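PDB 4AZI: beta-n-acetylhexosaminidase from Streptococcus pneumoniae, which probably removes terminal beta-linked N-acetylglucosamine residues from glycans as a family 20 exo-acting glycoside hydrolase. Local coordinates for residues Ile15-Arg19 with Lys20-Leu24; Gly193-Tyr196 with Leu197-Gln201; Ala207-Ala210 with Asn211-Ala215; Asp351-Lys354 with Asp355-Arg358; Tyr395-Asn398 with Arg399-Ala403. The protein carries 2 engineered substitutions. One frame throughout, in Å; residues are numbered along the deposited sequence.

Contact 1 of 5, residues Ile15-Arg19 with Lys20-Leu24; sequences IDAGR and KYFTL. With OAN (O-(2-acetamido-2-deoxy D-glucopyranosylidene) amino-N-phenylcarbamate), chain C.
The Phe22 ring packs against Ile15 of the first barrel strand and against Ala17 in the loop that follows. The apolar part is led by a CH-pi contact: Ile15 CG2 sits over one face of the Phe22 ring, 3.8 Å from its centroid and shifted toward the rim, the two side chains crossing at about a right angle. The Ala17 CB methyl approaches obliquely, 3.8 Å from Phe22 CD1, while Asp16 O meets the ring edge 3.6 Å from Phe22 CE1. Between backbones, Ala17 CA makes a CA-H...O contact of 3.2 Å with Lys20 O. The polar part centres on Asp16. Its OD1 accepts from Arg19 N at 3.2 Å in a nearly straight bond (171°), met from above the carboxylate plane, which makes an Asx motif. Its OD2 takes the salt bridge from Arg19 NH1 at 2.8 Å on the syn side. Ligand binding follows: the Arg19 chain, extended from CG to NE, delivers the guanidinium to the sugar hydroxyls, where NH2 donates to OAJ of the inhibitor at 2.8 Å and NH1 bonds weakly to OAK. These are the 3- and 4-oxygens of the sugar, so Asp16 acts as a second-shell residue, with Asp49 holding Arg19 NE. The loop leads from strand 10-16, flanked in the TIM barrel by strands 41-45 and 321-329, to helix 24-37, whose Leu27 also touches Phe22.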
# COMPACT_ATOMS: atom_id res chain seq x y z
N ILE A 15 5.00 -2.73 1.36
CA ILE A 15 5.70 -3.17 2.57
C ILE A 15 4.76 -3.11 3.79
O ILE A 15 4.26 -2.03 4.15
CB ILE A 15 6.98 -2.32 2.85
CG1 ILE A 15 8.03 -2.43 1.72
CG2 ILE A 15 7.57 -2.62 4.22
CD1 ILE A 15 8.67 -3.80 1.52
N ASP A 16 4.52 -4.27 4.40
CA ASP A 16 3.68 -4.40 5.59
C ASP A 16 4.43 -3.90 6.83
O ASP A 16 4.97 -4.69 7.61
CB ASP A 16 3.23 -5.87 5.73
CG ASP A 16 2.23 -6.12 6.87
OD1 ASP A 16 1.75 -5.17 7.53
OD2 ASP A 16 1.91 -7.31 7.10
N ALA A 17 4.47 -2.58 7.00
CA ALA A 17 5.06 -1.97 8.19
C ALA A 17 3.99 -1.73 9.25
O ALA A 17 4.16 -0.91 10.15
CB ALA A 17 5.78 -0.67 7.84
N GLY A 18 2.88 -2.43 9.11
CA GLY A 18 1.80 -2.40 10.09
C GLY A 18 1.99 -3.48 11.13
O GLY A 18 1.99 -3.20 12.33
N ARG A 19 2.16 -4.72 10.68
CA ARG A 19 2.39 -5.82 11.60
C ARG A 19 3.79 -5.75 12.21
O ARG A 19 4.00 -6.12 13.37
CB ARG A 19 2.20 -7.17 10.90
CG ARG A 19 0.78 -7.47 10.48
CD ARG A 19 0.70 -8.90 9.95
NE ARG A 19 -0.65 -9.30 9.57
CZ ARG A 19 -1.12 -9.30 8.32
NH1 ARG A 19 -0.35 -8.89 7.31
NH2 ARG A 19 -2.36 -9.71 8.07
N LYS A 20 4.74 -5.26 11.42
CA LYS A 20 6.16 -5.31 11.79
C LYS A 20 6.82 -3.94 11.69
O LYS A 20 6.54 -3.17 10.77
CB LYS A 20 6.88 -6.33 10.90
CG LYS A 20 8.31 -6.65 11.28
CD LYS A 20 8.87 -7.73 10.36
CE LYS A 20 10.38 -7.91 10.55
NZ LYS A 20 10.69 -8.40 11.92
N TYR A 21 7.71 -3.64 12.64
CA TYR A 21 8.43 -2.36 12.63
C TYR A 21 9.54 -2.36 11.59
O TYR A 21 10.32 -3.31 11.50
CB TYR A 21 8.97 -2.00 14.03
CG TYR A 21 9.68 -0.66 14.09
CD1 TYR A 21 8.97 0.52 14.28
CD2 TYR A 21 11.07 -0.58 13.96
CE1 TYR A 21 9.62 1.75 14.33
CE2 TYR A 21 11.73 0.64 14.01
CZ TYR A 21 11.00 1.80 14.19
OH TYR A 21 11.67 3.02 14.23
N PHE A 22 9.59 -1.29 10.80
CA PHE A 22 10.71 -1.03 9.89
C PHE A 22 11.30 0.32 10.28
O PHE A 22 10.56 1.29 10.49
CB PHE A 22 10.23 -0.96 8.43
CG PHE A 22 9.97 -2.31 7.80
CD1 PHE A 22 8.79 -2.99 8.06
CD2 PHE A 22 10.89 -2.88 6.93
CE1 PHE A 22 8.54 -4.23 7.49
CE2 PHE A 22 10.64 -4.12 6.35
CZ PHE A 22 9.46 -4.80 6.63
N THR A 23 12.62 0.41 10.38
CA THR A 23 13.25 1.69 10.70
C THR A 23 13.19 2.58 9.48
O THR A 23 13.12 2.08 8.35
CB THR A 23 14.74 1.54 11.10
OG1 THR A 23 15.50 1.18 9.95
CG2 THR A 23 14.92 0.49 12.19
N LEU A 24 13.24 3.89 9.70
CA LEU A 24 13.30 4.84 8.60
C LEU A 24 14.43 4.51 7.61
O LEU A 24 14.22 4.57 6.40
CB LEU A 24 13.40 6.29 9.11
CG LEU A 24 13.70 7.42 8.12
CD1 LEU A 24 12.61 7.59 7.07
CD2 LEU A 24 13.93 8.72 8.88
CAH OAN C . -5.39 -7.92 1.04
CAG OAN C . -4.50 -9.05 1.58
OAN OAN C . -3.62 -9.53 0.89
NAI OAN C . -4.78 -9.44 2.83
CAB OAN C . -4.05 -10.50 3.56
CAC OAN C . -2.79 -9.91 4.20
OAJ OAN C . -3.14 -9.27 5.44
CAD OAN C . -1.74 -10.98 4.44
OAK OAN C . -0.62 -10.36 5.06
CAE OAN C . -1.32 -11.60 3.10
CAF OAN C . -0.30 -12.74 3.21
OAM OAN C . -0.88 -13.86 3.89
OAL OAN C . -2.45 -12.09 2.33
CAA OAN C . -3.72 -11.71 2.67
NAY OAN C . -4.70 -12.43 2.17
OAQ OAN C . -4.34 -13.49 1.39
CAP OAN C . -5.20 -14.55 1.44
OAR OAN C . -5.00 -15.53 0.72
NAO OAN C . -6.22 -14.45 2.30
CAS OAN C . -7.19 -15.37 2.46
CAT OAN C . -8.52 -14.94 2.39
CAU OAN C . -9.56 -15.85 2.55
CAV OAN C . -9.29 -17.19 2.78
CAW OAN C . -7.96 -17.63 2.85
CAX OAN C . -6.91 -16.73 2.69

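Contact 2 of 5, residues Gly193-Tyr196 with Leu197-Gln201; sequences GWYY and LKWYQ
Leu197 and Trp194 lie side by side, pointing the same way, with Leu197 CD1 3.6 Å from Trp194 CE3 on the six-membered part of the indole, met obliquely. One step along, Tyr195 and Trp199 repeat this alignment at i to i+4 spacing: both have CG anti to the backbone N (chi1 -177° and -176°), which sends the two rings off the helix in a common direction. Tyr195 OH then comes 3.6 Å from Trp199 CZ3, again obliquely. On the next face, Tyr196 O accepts from Tyr200 N at 3.0 Å and also meets the Tyr200 ring edge, 3.2 Å from CD2. Trp199 CD1 lies over the centre of one face of the Tyr200 ring. Beneath these contacts runs the alpha-helical backbone pattern, Leu197 N bonding to Gly193 O, Lys198 N to Trp194 O and Trp199 N to Tyr195 O. A Schellman motif ends the helix: Gln201, with a positive phi of 49°, donates from its N to Lys198 O, and Leu202 N reaches Leu197 O. Further out, Trp194 NE1 is hydrogen-bonded to Tyr257 OH of the inhibitor pocket, and Tyr196 OH to Asp141. Helix 193-199 is a short helix in the segment linking barrel strands 176-180 and 223-227; its Leu197 packs on Tyr203 and Phe206 of the following helix 203-219.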
# COMPACT_ATOMS: atom_id res chain seq x y z
N GLY A 193 -16.15 -13.55 6.51
CA GLY A 193 -16.66 -12.25 6.97
C GLY A 193 -17.84 -11.69 6.21
O GLY A 193 -18.81 -11.24 6.82
N TRP A 194 -17.78 -11.72 4.89
CA TRP A 194 -18.83 -11.12 4.04
C TRP A 194 -20.12 -11.88 4.10
O TRP A 194 -21.21 -11.28 4.15
CB TRP A 194 -18.32 -10.96 2.60
CG TRP A 194 -16.95 -10.34 2.61
CD1 TRP A 194 -15.73 -10.95 2.29
CD2 TRP A 194 -16.59 -9.00 3.05
NE1 TRP A 194 -14.68 -10.08 2.48
CE2 TRP A 194 -15.13 -8.89 2.92
CE3 TRP A 194 -17.31 -7.90 3.50
CZ2 TRP A 194 -14.45 -7.73 3.24
CZ3 TRP A 194 -16.61 -6.73 3.81
CH2 TRP A 194 -15.21 -6.66 3.69
N TYR A 195 -20.02 -13.21 4.09
CA TYR A 195 -21.17 -14.07 4.31
C TYR A 195 -21.84 -13.74 5.66
O TYR A 195 -23.06 -13.65 5.73
CB TYR A 195 -20.76 -15.55 4.21
CG TYR A 195 -21.90 -16.53 4.36
CD1 TYR A 195 -22.95 -16.57 3.45
CD2 TYR A 195 -21.92 -17.44 5.42
CE1 TYR A 195 -24.00 -17.47 3.59
CE2 TYR A 195 -22.96 -18.34 5.57
CZ TYR A 195 -24.00 -18.35 4.66
OH TYR A 195 -25.02 -19.25 4.83
N TYR A 196 -21.05 -13.51 6.71
CA TYR A 196 -21.62 -13.17 8.04
C TYR A 196 -22.30 -11.80 8.07
O TYR A 196 -23.38 -11.66 8.66
CB TYR A 196 -20.56 -13.26 9.14
CG TYR A 196 -20.30 -14.66 9.66
CD1 TYR A 196 -19.79 -15.66 8.83
CD2 TYR A 196 -20.53 -14.97 11.00
CE1 TYR A 196 -19.53 -16.93 9.32
CE2 TYR A 196 -20.26 -16.24 11.50
CZ TYR A 196 -19.77 -17.21 10.66
OH TYR A 196 -19.50 -18.47 11.14
N LEU A 197 -21.68 -10.80 7.43
CA LEU A 197 -22.31 -9.50 7.27
C LEU A 197 -23.68 -9.58 6.59
O LEU A 197 -24.65 -9.01 7.09
CB LEU A 197 -21.42 -8.53 6.49
CG LEU A 197 -20.22 -7.88 7.21
CD1 LEU A 197 -19.48 -7.00 6.22
CD2 LEU A 197 -20.67 -7.07 8.42
N LYS A 198 -23.77 -10.30 5.47
CA LYS A 198 -25.05 -10.41 4.74
C LYS A 198 -26.11 -11.13 5.58
O LYS A 198 -27.27 -10.70 5.64
CB LYS A 198 -24.86 -11.08 3.37
CG LYS A 198 -24.13 -10.19 2.37
CD LYS A 198 -24.26 -10.66 0.93
CE LYS A 198 -23.81 -9.56 -0.02
NZ LYS A 198 -23.59 -9.98 -1.45
N TRP A 199 -25.68 -12.22 6.22
CA TRP A 199 -26.52 -13.01 7.12
C TRP A 199 -27.14 -12.17 8.19
O TRP A 199 -28.32 -12.31 8.50
CB TRP A 199 -25.68 -14.11 7.77
CG TRP A 199 -26.46 -15.06 8.65
CD1 TRP A 199 -26.84 -14.88 9.97
CD2 TRP A 199 -26.99 -16.38 8.28
NE1 TRP A 199 -27.54 -15.96 10.44
CE2 TRP A 199 -27.67 -16.89 9.47
CE3 TRP A 199 -26.96 -17.15 7.13
CZ2 TRP A 199 -28.28 -18.14 9.49
CZ3 TRP A 199 -27.59 -18.41 7.15
CH2 TRP A 199 -28.23 -18.88 8.31
N TYR A 200 -26.34 -11.28 8.78
CA TYR A 200 -26.84 -10.41 9.84
C TYR A 200 -27.42 -9.08 9.34
O TYR A 200 -27.73 -8.20 10.15
CB TYR A 200 -25.77 -10.20 10.92
CG TYR A 200 -25.58 -11.43 11.77
CD1 TYR A 200 -26.54 -11.79 12.73
CD2 TYR A 200 -24.47 -12.25 11.61
CE1 TYR A 200 -26.38 -12.93 13.50
CE2 TYR A 200 -24.30 -13.39 12.38
CZ TYR A 200 -25.25 -13.73 13.33
OH TYR A 200 -25.08 -14.86 14.09
N GLN A 201 -27.60 -8.99 8.03
CA GLN A 201 -28.00 -7.76 7.34
C GLN A 201 -27.16 -6.53 7.75
O GLN A 201 -27.68 -5.43 7.95
CB GLN A 201 -29.51 -7.51 7.49
CG GLN A 201 -30.38 -8.55 6.81
CD GLN A 201 -31.86 -8.25 6.94
OE1 GLN A 201 -32.28 -7.10 6.87
NE2 GLN A 201 -32.67 -9.30 7.13

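Contact 3 of 5, residues Ala207-Ala210 with Asn211-Ala215; sequences AEYA and NTLAA. With BCN (bicine), chain J.
Glu208 O is gripped twice by Thr212, by the hydroxyl OG1 at 2.8 Å and by the backbone N at 3.1 Å, the two donors arriving from opposite faces of the carbonyl plane. Thr212 can do this because OG1 stands beside its own backbone N (chi1 -65°), aimed back down the helix. The same torsion turns its CG2 methyl outward, 3.6 Å from O21 of a bound bicine; Ala215 CB, one turn on, lies 3.5 Å from bicine O22. These are plain contacts with a molecule that probably comes from the buffer. On another face Leu213 leans on Tyr209: Leu213 CG stands above one face of the ring, displaced toward the rim, and Leu213 CD1 comes 3.9 Å from Tyr209 CE2. The Tyr209 hydroxyl is held by Ser117. Asn211 N donates to Ala207 O at 2.8 Å, while the Asn211 amide is fixed at both ends by backbone, OD1 by Asp242 N and ND2 by Gln240 O. Helix 203-219 is the barrel helix preceding strand 223-227; Tyr209 faces helix 153-170, and Leu213 and Ala214 rest on Phe179 of strand 176-180.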
# COMPACT_ATOMS: atom_id res chain seq x y z
N ALA A 207 -20.97 -0.95 3.63
CA ALA A 207 -20.89 -0.07 2.47
C ALA A 207 -20.97 1.40 2.89
O ALA A 207 -20.25 2.24 2.38
CB ALA A 207 -21.98 -0.41 1.46
N GLU A 208 -21.84 1.68 3.86
CA GLU A 208 -22.01 3.02 4.41
C GLU A 208 -20.67 3.53 4.97
O GLU A 208 -20.30 4.68 4.73
CB GLU A 208 -23.10 3.00 5.49
CG GLU A 208 -23.32 4.32 6.21
CD GLU A 208 -24.01 4.14 7.54
OE1 GLU A 208 -24.81 3.19 7.70
OE2 GLU A 208 -23.76 4.96 8.45
N TYR A 209 -19.96 2.66 5.67
CA TYR A 209 -18.63 2.95 6.24
C TYR A 209 -17.52 3.07 5.17
O TYR A 209 -16.65 3.96 5.26
CB TYR A 209 -18.26 1.88 7.26
CG TYR A 209 -16.94 2.11 7.94
CD1 TYR A 209 -16.81 3.06 8.96
CD2 TYR A 209 -15.81 1.36 7.59
CE1 TYR A 209 -15.60 3.26 9.60
CE2 TYR A 209 -14.59 1.57 8.21
CZ TYR A 209 -14.49 2.52 9.21
OH TYR A 209 -13.28 2.72 9.83
N ALA A 210 -17.55 2.17 4.19
CA ALA A 210 -16.60 2.18 3.09
C ALA A 210 -16.75 3.45 2.25
O ALA A 210 -15.76 4.10 1.89
CB ALA A 210 -16.75 0.94 2.22
N ASN A 211 -18.00 3.82 1.97
CA ASN A 211 -18.30 5.00 1.19
C ASN A 211 -17.90 6.28 1.94
O ASN A 211 -17.36 7.23 1.34
CB ASN A 211 -19.79 5.02 0.80
CG ASN A 211 -20.17 3.92 -0.19
OD1 ASN A 211 -19.30 3.34 -0.85
ND2 ASN A 211 -21.47 3.64 -0.32
N THR A 212 -18.14 6.30 3.25
CA THR A 212 -17.71 7.40 4.11
C THR A 212 -16.19 7.65 4.00
O THR A 212 -15.76 8.80 3.74
CB THR A 212 -18.14 7.16 5.57
OG1 THR A 212 -19.58 7.18 5.64
CG2 THR A 212 -17.58 8.24 6.48
N LEU A 213 -15.40 6.59 4.17
CA LEU A 213 -13.94 6.70 4.06
C LEU A 213 -13.46 7.15 2.67
O LEU A 213 -12.43 7.83 2.56
CB LEU A 213 -13.24 5.40 4.46
CG LEU A 213 -13.34 4.96 5.93
CD1 LEU A 213 -12.25 3.96 6.24
CD2 LEU A 213 -13.25 6.14 6.89
N ALA A 214 -14.20 6.75 1.63
CA ALA A 214 -13.93 7.17 0.25
C ALA A 214 -14.20 8.66 0.10
O ALA A 214 -13.36 9.41 -0.42
CB ALA A 214 -14.78 6.36 -0.73
N ALA A 215 -15.36 9.09 0.59
CA ALA A 215 -15.73 10.51 0.59
C ALA A 215 -14.72 11.36 1.36
O ALA A 215 -14.38 12.48 0.96
CB ALA A 215 -17.11 10.69 1.18
N1 BCN J . -20.23 11.83 3.48
C1 BCN J . -19.10 12.75 3.76
C2 BCN J . -18.02 12.15 4.68
O21 BCN J . -18.40 11.67 5.78
O22 BCN J . -16.84 12.21 4.28
C3 BCN J . -19.89 10.38 3.44
C4 BCN J . -21.11 9.49 3.18
O4 BCN J . -20.84 8.64 2.06
C5 BCN J . -21.09 12.34 2.37
C6 BCN J . -20.46 12.19 0.97
O6 BCN J . -19.98 13.46 0.52

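Contact 4 of 5, residues Asp351-Lys354 with Asp355-Arg358; sequences DHNK and DYFR
Phe357 turns the edge of its ring to Asn353: CD1 lies 3.2 Å from Asn353 O, which sits in the ring plane, and CE1 is 3.8 Å from Asn353 CB. The ring gets there with CG beside its own backbone N (chi1 -72°), folded back over the turn. Asn353 O also accepts from Tyr356 N at 3.0 Å, the donor standing above the carbonyl plane, and weakly from Phe357 N. This is a type I beta turn, its two central residues Lys354 and Asp355 in helical conformation, and it follows helix 339-352, the last barrel helix. Asp355 has an unusual chi1 of 35°, which swings OD1 back to 3.3 Å from the carbonyl carbon of Asn353. Its OD2 has a salt bridge to Lys6 and lies 3.0 Å from a water that is equally 3.0 Å from Asn353 OD1; this water has more acceptors near it than protons, so its two donations probably compete with others. The other end of the Asn353 amide, ND2, is held by Phe349 O. Lys354 runs extended and bends only at chi4 (79°), bringing NZ to Asp351 O at 3.0 Å, on a lone pair. Tyr356 is stacked with Phe306, and Tyr39 meets Phe357 edge-to-face.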
# COMPACT_ATOMS: atom_id res chain seq x y z
N ASP A 351 13.01 -6.99 -13.90
CA ASP A 351 13.71 -7.65 -15.01
C ASP A 351 12.79 -8.35 -16.01
O ASP A 351 13.08 -8.38 -17.21
CB ASP A 351 14.78 -8.62 -14.49
CG ASP A 351 16.05 -7.91 -14.07
OD1 ASP A 351 16.21 -6.71 -14.40
OD2 ASP A 351 16.89 -8.54 -13.41
N HIS A 352 11.70 -8.92 -15.51
CA HIS A 352 10.72 -9.58 -16.37
C HIS A 352 9.84 -8.61 -17.11
O HIS A 352 9.15 -9.00 -18.05
CB HIS A 352 9.87 -10.56 -15.57
CG HIS A 352 10.56 -11.87 -15.27
ND1 HIS A 352 11.04 -12.68 -16.23
CD2 HIS A 352 10.83 -12.50 -14.06
CE1 HIS A 352 11.59 -13.77 -15.67
NE2 HIS A 352 11.46 -13.66 -14.34
N ASN A 353 9.87 -7.34 -16.70
CA ASN A 353 8.97 -6.32 -17.27
C ASN A 353 9.70 -5.02 -17.62
O ASN A 353 9.26 -3.93 -17.23
CB ASN A 353 7.84 -6.02 -16.29
CG ASN A 353 6.87 -7.18 -16.15
OD1 ASN A 353 6.10 -7.46 -17.06
ND2 ASN A 353 6.88 -7.83 -14.99
N LYS A 354 10.79 -5.14 -18.37
CA LYS A 354 11.69 -4.00 -18.64
C LYS A 354 11.04 -2.84 -19.40
O LYS A 354 11.48 -1.70 -19.27
CB LYS A 354 12.95 -4.46 -19.36
CG LYS A 354 13.93 -5.23 -18.47
CD LYS A 354 15.18 -5.59 -19.25
CE LYS A 354 16.16 -6.38 -18.41
NZ LYS A 354 15.77 -7.81 -18.32
N ASP A 355 10.01 -3.14 -20.19
CA ASP A 355 9.21 -2.12 -20.90
C ASP A 355 8.42 -1.20 -19.96
O ASP A 355 8.14 -0.06 -20.30
CB ASP A 355 8.25 -2.78 -21.90
CG ASP A 355 7.70 -4.12 -21.41
OD1 ASP A 355 8.41 -4.83 -20.66
OD2 ASP A 355 6.56 -4.46 -21.78
N TYR A 356 8.07 -1.71 -18.78
CA TYR A 356 7.26 -0.96 -17.83
C TYR A 356 8.09 -0.17 -16.82
O TYR A 356 7.66 0.88 -16.34
CB TYR A 356 6.28 -1.88 -17.11
CG TYR A 356 5.15 -2.35 -18.00
CD1 TYR A 356 4.01 -1.56 -18.18
CD2 TYR A 356 5.23 -3.57 -18.67
CE1 TYR A 356 2.98 -1.98 -19.00
CE2 TYR A 356 4.20 -3.99 -19.49
CZ TYR A 356 3.09 -3.20 -19.65
OH TYR A 356 2.08 -3.62 -20.47
N PHE A 357 9.27 -0.68 -16.49
CA PHE A 357 10.12 -0.08 -15.48
C PHE A 357 11.11 0.91 -16.06
O PHE A 357 11.66 0.69 -17.14
CB PHE A 357 10.84 -1.17 -14.69
CG PHE A 357 9.94 -1.93 -13.76
CD1 PHE A 357 9.03 -2.87 -14.25
CD2 PHE A 357 9.98 -1.69 -12.39
CE1 PHE A 357 8.19 -3.56 -13.38
CE2 PHE A 357 9.14 -2.38 -11.52
CZ PHE A 357 8.24 -3.32 -12.02
N ARG A 358 11.35 2.00 -15.33
CA ARG A 358 12.32 3.01 -15.73
C ARG A 358 13.74 2.47 -15.66
O ARG A 358 14.04 1.55 -14.89
CB ARG A 358 12.23 4.25 -14.83
CG ARG A 358 11.03 5.15 -15.08
CD ARG A 358 11.12 6.42 -14.25
NE ARG A 358 11.86 7.47 -14.94
CZ ARG A 358 12.30 8.60 -14.37
NH1 ARG A 358 12.10 8.83 -13.08
NH2 ARG A 358 12.96 9.49 -15.11
O HOH W 1 6.07 -6.81 -19.98

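Contact 5 of 5, residues Tyr395-Asn398 with Arg399-Ala403; sequences YNLN and RNKQA
Asn398 holds CG between its backbone N and carbonyl carbon (chi1 66°), a tightly folded setting that carries its amide forward over the chain to Asn400. There Asn398 OD1 accepts from Asn400 N at 2.9 Å; the bond is bent, 135° at the hydrogen, and the donor is tilted from the carbonyl plane. The same oxygen lies 3.1 Å from Asn400 CB, so it rests close against the base of that side chain. The Asn400 amide has its plane turned 77° from that of Asn398, and the two groups meet without stacking. The main chain makes a second link, Lys401 N donating to Asn398 O at 3.0 Å from above the carbonyl plane. Leu397 supplies the apolar part: its CD2 touches Lys401 CB at 4.0 Å, the side chains crossing at about a right angle, after which the lysine bends at chi2 and its end leads off. Arg399 runs extended from CG to NE away from this turn and forms a salt bridge with Asp351. Gln402 spans two partners, OE1 accepting from Asn360 N and NE2 donating to Asp406. Asn398 also packs on His3 and Leu7 of helix 3-8. An Asx turn nested in a beta turn thus leads the chain into helix 402-414, joining it to helix 380-391 in the helical pair beyond the barrel.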
# COMPACT_ATOMS: atom_id res chain seq x y z
N TYR A 395 15.19 11.60 -20.31
CA TYR A 395 14.53 11.22 -19.05
C TYR A 395 13.44 10.16 -19.22
O TYR A 395 12.83 9.73 -18.24
CB TYR A 395 14.00 12.47 -18.34
CG TYR A 395 15.10 13.36 -17.80
CD1 TYR A 395 15.64 13.14 -16.54
CD2 TYR A 395 15.62 14.41 -18.57
CE1 TYR A 395 16.66 13.95 -16.04
CE2 TYR A 395 16.65 15.22 -18.08
CZ TYR A 395 17.16 14.98 -16.82
OH TYR A 395 18.17 15.77 -16.31
N ASN A 396 13.26 9.69 -20.45
CA ASN A 396 12.15 8.80 -20.79
C ASN A 396 12.54 7.34 -21.05
O ASN A 396 11.77 6.59 -21.65
CB ASN A 396 11.40 9.34 -22.01
CG ASN A 396 11.05 10.81 -21.88
OD1 ASN A 396 10.59 11.27 -20.84
ND2 ASN A 396 11.27 11.56 -22.95
N LEU A 397 13.74 6.94 -20.60
CA LEU A 397 14.26 5.61 -20.92
C LEU A 397 13.76 4.52 -19.95
O LEU A 397 13.69 4.74 -18.74
CB LEU A 397 15.79 5.62 -21.01
CG LEU A 397 16.40 6.49 -22.13
CD1 LEU A 397 17.89 6.70 -21.93
CD2 LEU A 397 16.12 5.91 -23.51
N ASN A 398 13.41 3.37 -20.51
CA ASN A 398 12.98 2.23 -19.71
C ASN A 398 14.16 1.33 -19.36
O ASN A 398 15.29 1.59 -19.78
CB ASN A 398 11.81 1.46 -20.37
CG ASN A 398 12.20 0.76 -21.67
OD1 ASN A 398 13.32 0.28 -21.83
ND2 ASN A 398 11.26 0.69 -22.60
N ARG A 399 13.89 0.27 -18.59
CA ARG A 399 14.94 -0.64 -18.10
C ARG A 399 15.72 -1.39 -19.22
O ARG A 399 16.82 -1.89 -18.99
CB ARG A 399 14.34 -1.60 -17.06
CG ARG A 399 15.35 -2.26 -16.14
CD ARG A 399 14.70 -2.97 -14.97
NE ARG A 399 15.62 -3.94 -14.37
CZ ARG A 399 16.60 -3.63 -13.51
NH1 ARG A 399 16.80 -2.38 -13.13
NH2 ARG A 399 17.40 -4.58 -13.04
N ASN A 400 15.16 -1.45 -20.42
CA ASN A 400 15.88 -2.01 -21.57
C ASN A 400 17.08 -1.19 -22.01
O ASN A 400 17.97 -1.70 -22.70
CB ASN A 400 14.94 -2.20 -22.76
CG ASN A 400 14.00 -3.36 -22.57
OD1 ASN A 400 14.43 -4.49 -22.35
ND2 ASN A 400 12.69 -3.10 -22.65
N LYS A 401 17.12 0.08 -21.60
CA LYS A 401 18.05 1.06 -22.17
C LYS A 401 19.03 1.68 -21.17
O LYS A 401 19.35 2.87 -21.25
CB LYS A 401 17.27 2.16 -22.90
CG LYS A 401 16.45 1.66 -24.08
CD LYS A 401 17.33 1.18 -25.22
CE LYS A 401 16.53 0.37 -26.24
NZ LYS A 401 15.61 1.23 -27.04
N GLN A 402 19.53 0.87 -20.24
CA GLN A 402 20.50 1.36 -19.26
C GLN A 402 21.82 1.77 -19.91
O GLN A 402 22.33 2.85 -19.65
CB GLN A 402 20.76 0.32 -18.15
CG GLN A 402 21.47 0.89 -16.93
CD GLN A 402 20.74 2.09 -16.33
OE1 GLN A 402 19.52 2.06 -16.16
NE2 GLN A 402 21.48 3.13 -16.01
N ALA A 403 22.36 0.89 -20.76
CA ALA A 403 23.60 1.17 -21.49
C ALA A 403 23.51 2.52 -22.20
O ALA A 403 24.43 3.33 -22.12
CB ALA A 403 23.89 0.04 -22.47

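The five contacts follow one another along the chain without overlap. Contact 1 reaches the active site through Arg19; contact 2 comes near it through Trp194, whose side chain lies about 8 Å from the inhibitor, although the centres of the two contacts are about 32 Å apart. Contacts 2 and 3 sit on consecutive helices, about 7 Å apart at their nearest atoms, and contact 3 supplies three of the five residues around the bicine. Opposite contacts 2 and 3 across the chain's centre, contacts 4 and 5 touch: Phe357 O and Arg399 N, 2.7 Å apart, are probably hydrogen-bonded, and Asp351 OD1 meets Arg399 NH2 at 2.8 Å. That junction ties the barrel to the C-terminal helices.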